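Long-range contacts in putative peptidyl-arginine deiminase family protein (Campylobacter jejuni subsp. jejuni serotype O:2, PDB 6B10), which probably hydrolyses agmatine to N-carbamoylputrescine, a deiminase step on the route to putrescine and the other polyamines: residues Ser17-Leu22 and Asn327-Leu332; Ser31-Tyr36 and Leu315-Ser320; Val156-Ser161 and Ile192-Gly197; Ile224-Glu229 and Glu252-Lys257. One frame throughout, in Å; residues are numbered along the deposited sequence. Where two conformers were deposited one is given.

Interaction 1: residues Ser17-Leu22 and Asn327-Leu332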
loop_
_atom_site.group_PDB
_atom_site.type_symbol
_atom_site.label_atom_id
_atom_site.label_comp_id
_atom_site.label_asym_id
_atom_site.label_seq_id
_atom_site.Cartn_x
_atom_site.Cartn_y
_atom_site.Cartn_z
ATOM N N SER A 17 6.936 -7.732 7.680
ATOM C CA SER A 17 7.268 -7.726 9.110
ATOM C C SER A 17 5.983 -7.765 9.940
ATOM O O SER A 17 4.909 -7.350 9.470
ATOM C CB SER A 17 8.076 -6.490 9.495
ATOM O OG SER A 17 9.292 -6.443 8.787
ATOM N N GLU A 18 6.107 -8.269 11.166
ATOM C CA GLU A 18 4.958 -8.493 12.037
ATOM C C GLU A 18 4.237 -7.184 12.339
ATOM O O GLU A 18 4.866 -6.148 12.548
ATOM C CB GLU A 18 5.396 -9.175 13.342
ATOM C CG GLU A 18 4.235 -9.715 14.169
ATOM C CD GLU A 18 4.685 -10.604 15.325
ATOM O OE1 GLU A 18 5.820 -10.434 15.813
ATOM O OE2 GLU A 18 3.895 -11.470 15.757
ATOM N N GLN A 19 2.914 -7.249 12.368
ATOM C CA GLN A 19 2.080 -6.072 12.509
ATOM C C GLN A 19 1.124 -6.178 13.691
ATOM O O GLN A 19 0.826 -7.273 14.172
ATOM C CB GLN A 19 1.262 -5.867 11.225
ATOM C CG GLN A 19 2.090 -5.606 9.974
ATOM C CD GLN A 19 1.278 -5.779 8.696
ATOM O OE1 GLN A 19 0.115 -5.368 8.629
ATOM N NE2 GLN A 19 1.883 -6.396 7.680
ATOM N N GLU A 20 0.659 -5.015 14.143
ATOM C CA GLU A 20 -0.324 -4.932 15.216
ATOM C C GLU A 20 -1.710 -4.657 14.627
ATOM O O GLU A 20 -2.690 -5.278 15.028
ATOM C CB GLU A 20 0.070 -3.840 16.219
ATOM C CG GLU A 20 -0.668 -3.913 17.550
ATOM C CD GLU A 20 -0.182 -5.045 18.435
ATOM O OE1 GLU A 20 1.019 -5.072 18.766
ATOM O OE2 GLU A 20 -1.007 -5.900 18.814
ATOM N N TYR A 21 -1.785 -3.737 13.665
ATOM C CA TYR A 21 -3.051 -3.387 13.019
ATOM C C TYR A 21 -2.926 -3.275 11.508
ATOM O O TYR A 21 -1.877 -2.885 10.991
ATOM C CB TYR A 21 -3.529 -2.020 13.498
ATOM C CG TYR A 21 -4.049 -1.950 14.919
ATOM C CD1 TYR A 21 -5.366 -2.281 15.217
ATOM C CD2 TYR A 21 -3.235 -1.503 15.957
ATOM C CE1 TYR A 21 -5.853 -2.188 16.506
ATOM C CE2 TYR A 21 -3.712 -1.415 17.255
ATOM C CZ TYR A 21 -5.019 -1.754 17.522
ATOM O OH TYR A 21 -5.493 -1.661 18.811
ATOM N N LEU A 22 -4.014 -3.602 10.809
ATOM C CA LEU A 22 -4.277 -3.032 9.494
ATOM C C LEU A 22 -5.350 -1.954 9.673
ATOM O O LEU A 22 -6.393 -2.182 10.294
ATOM C CB LEU A 22 -4.740 -4.088 8.484
ATOM C CG LEU A 22 -4.686 -3.641 7.013
ATOM C CD1 LEU A 22 -3.254 -3.514 6.521
ATOM C CD2 LEU A 22 -5.444 -4.596 6.104
ATOM N N ASN A 327 -0.475 -0.277 7.208
ATOM C CA ASN A 327 0.019 -1.227 8.187
ATOM C C ASN A 327 0.625 -0.479 9.361
ATOM O O ASN A 327 1.284 0.540 9.177
ATOM C CB ASN A 327 1.067 -2.149 7.540
ATOM C CG ASN A 327 0.602 -2.701 6.208
ATOM O OD1 ASN A 327 0.762 -2.061 5.166
ATOM N ND2 ASN A 327 -0.002 -3.883 6.238
ATOM N N ARG A 328 0.386 -0.983 10.564
ATOM C CA ARG A 328 1.028 -0.466 11.768
ATOM C C ARG A 328 1.749 -1.646 12.391
ATOM O O ARG A 328 1.128 -2.651 12.739
ATOM C CB ARG A 328 -0.002 0.135 12.730
ATOM C CG ARG A 328 0.578 0.556 14.076
ATOM C CD ARG A 328 -0.405 1.392 14.884
ATOM N NE ARG A 328 -0.021 1.440 16.298
ATOM C CZ ARG A 328 0.825 2.318 16.838
ATOM N NH1 ARG A 328 1.403 3.264 16.101
ATOM N NH2 ARG A 328 1.098 2.250 18.136
ATOM N N PHE A 329 3.067 -1.535 12.501
ATOM C CA PHE A 329 3.886 -2.691 12.842
ATOM C C PHE A 329 3.970 -2.921 14.342
ATOM O O PHE A 329 3.709 -2.017 15.135
ATOM C CB PHE A 329 5.263 -2.582 12.178
ATOM C CG PHE A 329 5.180 -2.649 10.685
ATOM C CD1 PHE A 329 5.230 -3.870 10.030
ATOM C CD2 PHE A 329 4.953 -1.498 9.939
ATOM C CE1 PHE A 329 5.096 -3.943 8.655
ATOM C CE2 PHE A 329 4.825 -1.563 8.561
ATOM C CZ PHE A 329 4.899 -2.789 7.920
ATOM N N LYS A 330 4.298 -4.156 14.701
ATOM C CA LYS A 330 4.390 -4.593 16.089
ATOM C C LYS A 330 5.810 -4.391 16.611
ATOM O O LYS A 330 6.782 -4.673 15.911
ATOM C CB LYS A 330 4.017 -6.075 16.189
ATOM C CG LYS A 330 3.895 -6.625 17.610
ATOM C CD LYS A 330 3.915 -8.144 17.595
ATOM C CE LYS A 330 3.915 -8.742 18.996
ATOM N NZ LYS A 330 2.558 -8.770 19.605
ATOM N N GLY A 331 5.922 -3.909 17.845
ATOM C CA GLY A 331 7.218 -3.766 18.506
ATOM C C GLY A 331 7.230 -2.675 19.549
ATOM O O GLY A 331 6.216 -2.014 19.785
ATOM N N LEU A 332 8.393 -2.479 20.163
ATOM C CA LEU A 332 8.575 -1.451 21.184
ATOM C C LEU A 332 8.335 -0.077 20.592
ATOM O O LEU A 332 8.883 0.260 19.540
ATOM C CB LEU A 332 9.989 -1.510 21.771
HETATM O O HOH W 1 7.338 -5.435 13.258
HETATM O O HOH W 2 3.286 -3.296 19.172
#

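Interaction 2: residues Ser31-Tyr36 and Leu315-Ser320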
loop_
_atom_site.group_PDB
_atom_site.type_symbol
_atom_site.label_atom_id
_atom_site.label_comp_id
_atom_site.label_asym_id
_atom_site.label_seq_id
_atom_site.Cartn_x
_atom_site.Cartn_y
_atom_site.Cartn_z
ATOM N N SER A 31 -18.607 11.082 0.896
ATOM C CA SER A 31 -17.559 11.059 -0.129
ATOM C C SER A 31 -18.135 10.618 -1.488
ATOM O O SER A 31 -19.349 10.649 -1.684
ATOM C CB SER A 31 -16.430 10.129 0.327
ATOM O OG SER A 31 -16.917 8.812 0.537
ATOM N N ASP A 32 -17.274 10.201 -2.419
ATOM C CA ASP A 32 -17.706 9.845 -3.776
ATOM C C ASP A 32 -17.964 8.344 -3.962
ATOM O O ASP A 32 -17.690 7.792 -5.029
ATOM C CB ASP A 32 -16.663 10.327 -4.794
ATOM C CG ASP A 32 -16.407 11.823 -4.705
ATOM O OD1 ASP A 32 -17.386 12.597 -4.637
ATOM O OD2 ASP A 32 -15.226 12.227 -4.710
ATOM N N TRP A 33 -18.499 7.696 -2.927
ATOM C CA TRP A 33 -18.895 6.288 -2.988
ATOM C C TRP A 33 -20.422 6.134 -2.955
ATOM O O TRP A 33 -20.931 5.014 -2.862
ATOM C CB TRP A 33 -18.285 5.514 -1.810
ATOM C CG TRP A 33 -16.788 5.344 -1.867
ATOM C CD1 TRP A 33 -15.853 6.082 -1.203
ATOM C CD2 TRP A 33 -16.064 4.357 -2.612
ATOM N NE1 TRP A 33 -14.592 5.624 -1.492
ATOM C CE2 TRP A 33 -14.692 4.565 -2.355
ATOM C CE3 TRP A 33 -16.440 3.322 -3.475
ATOM C CZ2 TRP A 33 -13.693 3.775 -2.932
ATOM C CZ3 TRP A 33 -15.446 2.538 -4.049
ATOM C CH2 TRP A 33 -14.088 2.769 -3.772
ATOM N N ASN A 34 -21.140 7.254 -3.048
ATOM C CA ASN A 34 -22.599 7.286 -2.838
ATOM C C ASN A 34 -23.415 6.324 -3.708
ATOM O O ASN A 34 -24.226 5.557 -3.180
ATOM C CB ASN A 34 -23.141 8.713 -3.019
ATOM C CG ASN A 34 -22.769 9.629 -1.872
ATOM O OD1 ASN A 34 -23.196 9.419 -0.737
ATOM N ND2 ASN A 34 -21.981 10.661 -2.161
ATOM N N PRO A 35 -23.208 6.360 -5.039
ATOM C CA PRO A 35 -24.027 5.533 -5.937
ATOM C C PRO A 35 -23.966 4.030 -5.641
ATOM O O PRO A 35 -24.985 3.342 -5.742
ATOM C CB PRO A 35 -23.440 5.826 -7.326
ATOM C CG PRO A 35 -22.701 7.113 -7.181
ATOM C CD PRO A 35 -22.179 7.113 -5.779
ATOM N N TYR A 36 -22.783 3.541 -5.272
ATOM C CA TYR A 36 -22.570 2.119 -4.989
ATOM C C TYR A 36 -22.038 1.953 -3.564
ATOM O O TYR A 36 -21.039 1.274 -3.322
ATOM C CB TYR A 36 -21.629 1.500 -6.035
ATOM C CG TYR A 36 -20.594 2.460 -6.583
ATOM C CD1 TYR A 36 -19.390 2.673 -5.922
ATOM C CD2 TYR A 36 -20.823 3.156 -7.765
ATOM C CE1 TYR A 36 -18.448 3.554 -6.421
ATOM C CE2 TYR A 36 -19.885 4.037 -8.273
ATOM C CZ TYR A 36 -18.699 4.232 -7.597
ATOM O OH TYR A 36 -17.758 5.106 -8.095
ATOM N N LEU A 315 -11.909 -0.470 -7.693
ATOM C CA LEU A 315 -11.343 0.166 -8.891
ATOM C C LEU A 315 -12.174 1.336 -9.439
ATOM O O LEU A 315 -11.648 2.171 -10.183
ATOM C CB LEU A 315 -11.156 -0.857 -10.015
ATOM C CG LEU A 315 -10.279 -2.095 -9.801
ATOM C CD1 LEU A 315 -10.318 -2.930 -11.069
ATOM C CD2 LEU A 315 -8.845 -1.730 -9.440
ATOM N N ARG A 316 -13.459 1.399 -9.087
ATOM C CA ARG A 316 -14.316 2.509 -9.523
ATOM C C ARG A 316 -13.770 3.873 -9.063
ATOM O O ARG A 316 -13.928 4.869 -9.770
ATOM C CB ARG A 316 -15.763 2.300 -9.062
ATOM C CG ARG A 316 -16.450 1.131 -9.763
ATOM C CD ARG A 316 -17.828 0.818 -9.200
ATOM N NE ARG A 316 -18.262 -0.535 -9.558
ATOM C CZ ARG A 316 -19.400 -1.107 -9.158
ATOM N NH1 ARG A 316 -20.258 -0.458 -8.380
ATOM N NH2 ARG A 316 -19.683 -2.346 -9.542
ATOM N N GLN A 317 -13.100 3.906 -7.909
ATOM C CA GLN A 317 -12.416 5.119 -7.443
ATOM C C GLN A 317 -10.888 5.048 -7.574
ATOM O O GLN A 317 -10.165 5.677 -6.803
ATOM C CB GLN A 317 -12.824 5.427 -6.002
ATOM C CG GLN A 317 -14.289 5.821 -5.850
ATOM C CD GLN A 317 -14.653 7.066 -6.642
ATOM O OE1 GLN A 317 -13.822 7.952 -6.851
ATOM N NE2 GLN A 317 -15.897 7.136 -7.092
ATOM N N ASN A 318 -10.415 4.291 -8.562
ATOM C CA ASN A 318 -9.005 4.268 -8.970
ATOM C C ASN A 318 -8.006 3.781 -7.917
ATOM O O ASN A 318 -6.901 4.299 -7.813
ATOM C CB ASN A 318 -8.585 5.638 -9.513
ATOM C CG ASN A 318 -9.555 6.175 -10.550
ATOM O OD1 ASN A 318 -10.119 7.258 -10.384
ATOM N ND2 ASN A 318 -9.765 5.415 -11.621
ATOM N N GLY A 319 -8.393 2.763 -7.162
ATOM C CA GLY A 319 -7.479 2.115 -6.234
ATOM C C GLY A 319 -7.891 0.682 -5.989
ATOM O O GLY A 319 -8.954 0.252 -6.423
ATOM N N SER A 320 -7.046 -0.062 -5.291
ATOM C CA SER A 320 -7.342 -1.453 -4.989
ATOM C C SER A 320 -6.961 -1.713 -3.530
ATOM O O SER A 320 -6.854 -0.765 -2.760
ATOM C CB SER A 320 -6.620 -2.368 -5.985
ATOM O OG SER A 320 -7.014 -3.717 -5.821
#

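Interaction 3: residues Val156-Ser161 and Ile192-Gly197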
loop_
_atom_site.group_PDB
_atom_site.type_symbol
_atom_site.label_atom_id
_atom_site.label_comp_id
_atom_site.label_asym_id
_atom_site.label_seq_id
_atom_site.Cartn_x
_atom_site.Cartn_y
_atom_site.Cartn_z
ATOM N N VAL A 156 17.002 -1.163 0.707
ATOM C CA VAL A 156 16.645 -0.844 -0.663
ATOM C C VAL A 156 15.195 -0.379 -0.724
ATOM O O VAL A 156 14.322 -0.947 -0.055
ATOM C CB VAL A 156 16.858 -2.046 -1.611
ATOM C CG1 VAL A 156 16.657 -1.625 -3.057
ATOM C CG2 VAL A 156 18.254 -2.632 -1.439
ATOM N N MET A 157 14.943 0.647 -1.534
ATOM C CA MET A 157 13.589 1.141 -1.761
ATOM C C MET A 157 13.303 1.232 -3.250
ATOM O O MET A 157 14.162 1.615 -4.036
ATOM C CB MET A 157 13.380 2.517 -1.122
ATOM C CG MET A 157 11.950 3.040 -1.251
ATOM S SD MET A 157 11.726 4.693 -0.570
ATOM C CE MET A 157 12.419 5.683 -1.891
ATOM N N LEU A 158 12.070 0.906 -3.611
ATOM C CA LEU A 158 11.608 0.911 -4.980
ATOM C C LEU A 158 10.645 2.086 -5.125
ATOM O O LEU A 158 9.836 2.345 -4.235
ATOM C CB LEU A 158 10.904 -0.423 -5.244
ATOM C CG LEU A 158 10.676 -1.001 -6.630
ATOM C CD1 LEU A 158 11.954 -1.048 -7.449
ATOM C CD2 LEU A 158 10.070 -2.397 -6.491
ATOM N N THR A 159 10.757 2.824 -6.223
ATOM C CA THR A 159 9.873 3.965 -6.466
ATOM C C THR A 159 9.855 4.325 -7.950
ATOM O O THR A 159 10.699 3.867 -8.715
ATOM C CB THR A 159 10.288 5.198 -5.622
ATOM O OG1 THR A 159 9.259 6.196 -5.671
ATOM C CG2 THR A 159 11.602 5.791 -6.111
ATOM N N SER A 160 8.884 5.137 -8.346
ATOM C CA SER A 160 8.780 5.595 -9.728
ATOM C C SER A 160 9.263 7.034 -9.861
ATOM O O SER A 160 8.878 7.901 -9.075
ATOM C CB SER A 160 7.338 5.484 -10.218
ATOM O OG SER A 160 7.186 6.122 -11.477
ATOM N N SER A 161 10.095 7.278 -10.872
ATOM C CA SER A 161 10.569 8.626 -11.199
ATOM C C SER A 161 9.433 9.615 -11.465
ATOM O O SER A 161 9.570 10.810 -11.212
ATOM C CB SER A 161 11.479 8.572 -12.425
ATOM O OG SER A 161 12.611 7.762 -12.171
ATOM N N ILE A 192 15.895 2.373 -6.167
ATOM C CA ILE A 192 15.666 1.986 -7.548
ATOM C C ILE A 192 14.570 2.898 -8.093
ATOM O O ILE A 192 13.413 2.831 -7.657
ATOM C CB ILE A 192 15.254 0.510 -7.649
ATOM C CG1 ILE A 192 16.393 -0.373 -7.139
ATOM C CG2 ILE A 192 14.911 0.135 -9.082
ATOM C CD1 ILE A 192 15.986 -1.790 -6.821
ATOM N N TRP A 193 14.960 3.767 -9.020
ATOM C CA TRP A 193 14.056 4.706 -9.656
ATOM C C TRP A 193 13.573 4.116 -10.970
ATOM O O TRP A 193 14.335 4.049 -11.929
ATOM C CB TRP A 193 14.785 6.022 -9.933
ATOM C CG TRP A 193 15.167 6.804 -8.710
ATOM C CD1 TRP A 193 16.336 6.713 -7.998
ATOM C CD2 TRP A 193 14.386 7.818 -8.072
ATOM N NE1 TRP A 193 16.319 7.608 -6.945
ATOM C CE2 TRP A 193 15.132 8.294 -6.970
ATOM C CE3 TRP A 193 13.127 8.370 -8.324
ATOM C CZ2 TRP A 193 14.657 9.297 -6.127
ATOM C CZ3 TRP A 193 12.651 9.361 -7.482
ATOM C CH2 TRP A 193 13.417 9.817 -6.397
ATOM N N LEU A 194 12.317 3.682 -11.021
ATOM C CA LEU A 194 11.765 3.105 -12.248
ATOM C C LEU A 194 11.198 4.175 -13.181
ATOM O O LEU A 194 10.314 4.938 -12.792
ATOM C CB LEU A 194 10.670 2.084 -11.938
ATOM C CG LEU A 194 11.084 0.719 -11.402
ATOM C CD1 LEU A 194 9.832 -0.128 -11.259
ATOM C CD2 LEU A 194 12.095 0.017 -12.297
ATOM N N GLU A 195 11.698 4.197 -14.413
ATOM C CA GLU A 195 11.264 5.159 -15.428
ATOM C C GLU A 195 9.988 4.704 -16.128
ATOM O O GLU A 195 9.087 5.510 -16.368
ATOM C CB GLU A 195 12.356 5.358 -16.483
ATOM C CG GLU A 195 13.696 5.842 -15.945
ATOM C CD GLU A 195 13.629 7.238 -15.352
ATOM O OE1 GLU A 195 12.927 8.097 -15.927
ATOM O OE2 GLU A 195 14.280 7.475 -14.309
ATOM N N ASN A 196 9.915 3.410 -16.439
ATOM C CA ASN A 196 8.884 2.877 -17.333
ATOM C C ASN A 196 7.708 2.192 -16.658
ATOM O O ASN A 196 7.763 1.822 -15.483
ATOM C CB ASN A 196 9.521 1.885 -18.305
ATOM C CG ASN A 196 10.451 2.559 -19.290
ATOM O OD1 ASN A 196 10.000 3.251 -20.197
ATOM N ND2 ASN A 196 11.750 2.355 -19.125
ATOM N N GLY A 197 6.650 2.022 -17.445
ATOM C CA GLY A 197 5.470 1.272 -17.059
ATOM C C GLY A 197 4.430 2.153 -16.416
ATOM O O GLY A 197 4.755 3.195 -15.848
HETATM O O HOH W 3 7.068 3.995 -13.456
#

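Interaction 4: residues Ile224-Glu229 and Glu252-Lys257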
loop_
_atom_site.group_PDB
_atom_site.type_symbol
_atom_site.label_atom_id
_atom_site.label_comp_id
_atom_site.label_asym_id
_atom_site.label_seq_id
_atom_site.Cartn_x
_atom_site.Cartn_y
_atom_site.Cartn_z
ATOM N N ILE A 224 3.002 -7.279 -15.754
ATOM C CA ILE A 224 3.420 -7.536 -17.128
ATOM C C ILE A 224 2.147 -7.619 -17.962
ATOM O O ILE A 224 1.051 -7.781 -17.421
ATOM C CB ILE A 224 4.288 -8.823 -17.237
ATOM C CG1 ILE A 224 5.141 -8.837 -18.507
ATOM C CG2 ILE A 224 3.434 -10.082 -17.221
ATOM C CD1 ILE A 224 6.041 -7.633 -18.712
ATOM N N CYS A 225 2.287 -7.454 -19.268
ATOM C CA CYS A 225 1.167 -7.582 -20.191
ATOM C C CYS A 225 1.578 -8.478 -21.352
ATOM O O CYS A 225 2.614 -8.251 -21.972
ATOM C CB CYS A 225 0.759 -6.211 -20.706
ATOM S SG CYS A 225 -0.586 -6.276 -21.901
ATOM N N GLU A 226 0.763 -9.495 -21.629
ATOM C CA GLU A 226 1.069 -10.504 -22.648
ATOM C C GLU A 226 0.461 -10.189 -24.029
ATOM O O GLU A 226 0.917 -10.721 -25.043
ATOM C CB GLU A 226 0.614 -11.887 -22.155
ATOM C CG GLU A 226 1.589 -12.523 -21.172
ATOM C CD GLU A 226 0.957 -13.549 -20.242
ATOM O OE1 GLU A 226 -0.152 -14.050 -20.536
ATOM O OE2 GLU A 226 1.586 -13.861 -19.205
ATOM N N ASP A 227 -0.552 -9.327 -24.069
ATOM C CA ASP A 227 -1.208 -8.952 -25.321
ATOM C C ASP A 227 -0.498 -7.770 -25.971
ATOM O O ASP A 227 -0.521 -6.662 -25.436
ATOM C CB ASP A 227 -2.673 -8.591 -25.059
ATOM C CG ASP A 227 -3.419 -8.156 -26.322
ATOM O OD1 ASP A 227 -2.816 -8.108 -27.414
ATOM O OD2 ASP A 227 -4.623 -7.852 -26.218
ATOM N N GLU A 228 0.092 -7.999 -27.143
ATOM C CA GLU A 228 0.815 -6.949 -27.868
ATOM C C GLU A 228 -0.083 -5.793 -28.295
ATOM O O GLU A 228 0.375 -4.661 -28.397
ATOM C CB GLU A 228 1.534 -7.528 -29.088
ATOM C CG GLU A 228 2.713 -8.423 -28.733
ATOM C CD GLU A 228 3.554 -8.813 -29.937
ATOM O OE1 GLU A 228 3.769 -7.965 -30.829
ATOM O OE2 GLU A 228 4.019 -9.970 -29.984
ATOM N N GLU A 229 -1.358 -6.076 -28.538
ATOM C CA GLU A 229 -2.316 -5.038 -28.921
ATOM C C GLU A 229 -2.583 -4.033 -27.799
ATOM O O GLU A 229 -2.920 -2.878 -28.068
ATOM C CB GLU A 229 -3.640 -5.672 -29.365
ATOM N N GLU A 252 6.276 -12.493 -12.239
ATOM C CA GLU A 252 5.414 -11.698 -13.120
ATOM C C GLU A 252 3.957 -11.745 -12.697
ATOM O O GLU A 252 3.452 -12.779 -12.258
ATOM C CB GLU A 252 5.565 -12.151 -14.572
ATOM C CG GLU A 252 6.927 -11.821 -15.161
ATOM C CD GLU A 252 7.055 -12.172 -16.634
ATOM O OE1 GLU A 252 6.121 -12.775 -17.206
ATOM O OE2 GLU A 252 8.100 -11.827 -17.223
ATOM N N LEU A 253 3.292 -10.607 -12.833
ATOM C CA LEU A 253 1.882 -10.468 -12.500
ATOM C C LEU A 253 1.149 -9.989 -13.743
ATOM O O LEU A 253 0.992 -8.790 -13.933
ATOM C CB LEU A 253 1.705 -9.455 -11.366
ATOM C CG LEU A 253 2.484 -9.722 -10.078
ATOM C CD1 LEU A 253 2.399 -8.514 -9.155
ATOM C CD2 LEU A 253 1.980 -10.982 -9.377
ATOM N N PRO A 254 0.712 -10.922 -14.610
ATOM C CA PRO A 254 0.058 -10.512 -15.855
ATOM C C PRO A 254 -1.269 -9.824 -15.602
ATOM O O PRO A 254 -2.122 -10.367 -14.914
ATOM C CB PRO A 254 -0.157 -11.836 -16.599
ATOM C CG PRO A 254 -0.141 -12.885 -15.532
ATOM C CD PRO A 254 0.836 -12.387 -14.515
ATOM N N ILE A 255 -1.441 -8.632 -16.158
ATOM C CA ILE A 255 -2.671 -7.875 -15.939
ATOM C C ILE A 255 -3.862 -8.624 -16.532
ATOM O O ILE A 255 -3.708 -9.368 -17.503
ATOM C CB ILE A 255 -2.593 -6.434 -16.507
ATOM C CG1 ILE A 255 -2.455 -6.425 -18.033
ATOM C CG2 ILE A 255 -1.450 -5.672 -15.845
ATOM C CD1 ILE A 255 -2.424 -5.031 -18.643
ATOM N N PRO A 256 -5.049 -8.462 -15.931
ATOM C CA PRO A 256 -6.207 -9.158 -16.464
ATOM C C PRO A 256 -6.669 -8.530 -17.778
ATOM O O PRO A 256 -6.133 -7.501 -18.194
ATOM C CB PRO A 256 -7.259 -8.968 -15.370
ATOM C CG PRO A 256 -6.892 -7.687 -14.723
ATOM C CD PRO A 256 -5.397 -7.613 -14.778
ATOM N N LYS A 257 -7.644 -9.152 -18.430
ATOM C CA LYS A 257 -8.257 -8.548 -19.602
ATOM C C LYS A 257 -8.940 -7.251 -19.165
ATOM O O LYS A 257 -9.312 -7.116 -18.000
ATOM C CB LYS A 257 -9.274 -9.491 -20.251
ATOM C CG LYS A 257 -8.689 -10.788 -20.799
ATOM C CD LYS A 257 -7.721 -10.550 -21.945
ATOM C CE LYS A 257 -7.317 -11.863 -22.600
HETATM O O HOH W 4 -1.821 -9.837 -19.485
HETATM O O HOH W 5 3.621 -14.001 -17.058
#

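Interaction 1: residues Ser17-Leu22 and Asn327-Leu332
Lys330 lays its aliphatic chain alongside Glu18, the two pointing the same way, with Lys330 CD 3.4 Å from the carboxyl carbon CD of Glu18. In the conformer given, the same chain passes Glu20 OE1 at its CG, the ammonium staying beyond salt-bridge range of both acids while Glu20 OE2 pairs with Lys56. The backbones meet here too: Lys330 N donates to Glu18 O at 3.0 Å in a straight bond, and water 1 donates to both Glu18 O and Lys330 O. Further in, Phe329 presents the edge of its ring to the carbonyl oxygens of Ser17 and Glu18, with CD1 3.4 Å from Glu18 O, while Gln19 CG packs near CE1. Gln19 runs on, extended beyond CG, to accept a bond of 2.8 Å from Asn327 ND2 at its OE1. The donor comes from above the carbonyl plane of Gln19, off its lone pairs, and the two amides stand 87° apart; Gln55 NE2 donates to the same oxygen. Asn327 ND2 also touches Leu22 CD1. On the other face of the sheet Tyr21 and Arg328 run side by side, their polar ends going to Glu77 and Glu135. Arg328 O takes two backbone bonds, from Glu20 N at 2.8 Å and Tyr21 N at 3.2 Å, and Arg328 N returns one to Tyr21 O. Two successive residues facing one across an antiparallel pair make a classic beta bulge, here where strand 19-25 meets the edge strand 326-329.

Interaction 2: residues Ser31-Tyr36 and Leu315-Ser320
Neither segment has regular helix or strand here: two loops face each other with their closest alpha carbons, Trp33 CA and Gln317 CA, 7.9 Å apart, so side chains bridge the gap. Gln317 does most of the work. Its CG lies over one face of the Trp33 indole, 3.6 Å from the centroid of the six-membered ring and almost on the ring normal, a CH-pi contact, with CB beside it near CZ2 and CH2. A bend at chi2 (-60°) then lifts the amide off the indole, leaving the two planes 68° apart, and carries NE2 to Tyr36, where it donates to OH at 2.9 Å. That bond is bent, 135° at the hydrogen, and the hydroxyl is tilted out of the amide plane. Arg316 slides past Tyr36 in the opposite direction. Its CD rests over the centre of the phenol ring, 3.8 Å from the centroid, and the guanidinium reaches on toward the CB end of the ring, where NH1 lies 3.3 Å from Tyr36 CB. Ring and guanidinium are nearly perpendicular, so the cation-pi contact, with Arg316 CZ 4.9 Å from the centroid, is no flat stack. Trp33 NE1 is hydrogen-bonded to Thr86 OG1, outside both loops, and Tyr36 occupies the N-cap position of helix 37-52. What joins these loops at the surface is thus mostly CH groups on aromatic faces, with a bent hydrogen bond and a cation over a ring as the polar part.

Interaction 3: residues Val156-Ser161 and Ile192-Gly197
Over one face of the Trp193 indole sits the methyl CG2 of Thr159, 4.0 Å from the centroid of the six-membered ring and offset toward its rim; Ser161 CA lies at the ring's edge. With chi1 at -168°, Thr159 aims OG1 away from its own N and leaves CG2 to meet the ring, while OG1 is hydrogen-bonded to Ser148 O. Trp193 NE1 bonds to Asp179. On the face of Leu158 and Ile192, Leu158 CD1 packs 3.6 Å from Ile192 CG2; Val156 CG1 also meets Ile192 CD1. Strands 156-160 and 190-194 run parallel, joined through helices 161-167 and 175-186 as a beta-alpha-beta crossover. Ile192 straddles the neighbouring strand, donating from N to Met157 O at 2.8 Å and accepting at O from Thr159 N; Leu194 N bonds almost straight to Thr159 O. Beyond the strand ends, Ser161 OG donates to Glu195 OE2 at 2.7 Å, meeting it from above the carboxylate plane. Ser160 OG caps the next helix at His162 N.

Interaction 4: residues Ile224-Glu229 and Glu252-Lys257
Two backbone hydrogen bonds tie Ile224 between the residues flanking Pro254. Ile224 N donates to Leu253 O at 3.1 Å, reaching that oxygen from well above its carbonyl plane, and Ile255 N donates to Ile224 O at 2.9 Å, almost straight out along the carbonyl bond. Pro254 has no N-H to give, but its CA lies 3.3 Å from Ile224 O as a CA-H...O contact. This is the parallel bridge at the end of strands 219-224 and 249-254, whose link through helix 233-244 forms a beta-alpha-beta crossover; past it both chains leave the sheet. Among the apolar contacts, Ile224 CG2 packs against Pro254, 3.7 Å from its CA, and Cys225 SG meets Ile255 CD1 at 3.9 Å. A chi1 of 65° folds CG1 of Ile255 back over its own backbone, which brings CD1 to the cysteine. The Ile224 methyl CG2 also touches CB and the carboxylate oxygen OE1 of Glu252, a mixed contact. Two waters bridge the segments. Glu226 lies alongside Pro254, OE2 against the ring's CB, and water 5 donates both to this oxygen and to Glu252 OE1, the latter at 2.8 Å. The shared water probably eases the closeness of two like charges, and Glu252 OE2 has Lys240 as its salt-bridge partner. Water 4 joins backbone atoms, donating to Ile255 O and accepting only a weak bond from Glu226 N.

Overall arrangement
Interaction 1 joins the two ends of the chain, and interaction 2 lies within that span, pairing the loop after strand 19-25 with the loop before strand 326-329; interactions 3 and 4 follow in series inside both spans. Interactions 3 and 4 each tie two parallel strands of a separate three-stranded sheet, and helix 233-244 serves both, packing on Leu194 and on Ile224. Their centres are about 20 Å apart, those of interactions 1 and 4 about 33 Å, on opposite sides of the chain's centre. None touches another. Interactions 1 and 2 thus join sequence-distant parts of the chain, while 3 and 4 are local beta-alpha-beta pairings, consistent with the pentein (alpha/beta propeller) fold of the agmatine and peptidyl-arginine deiminase family.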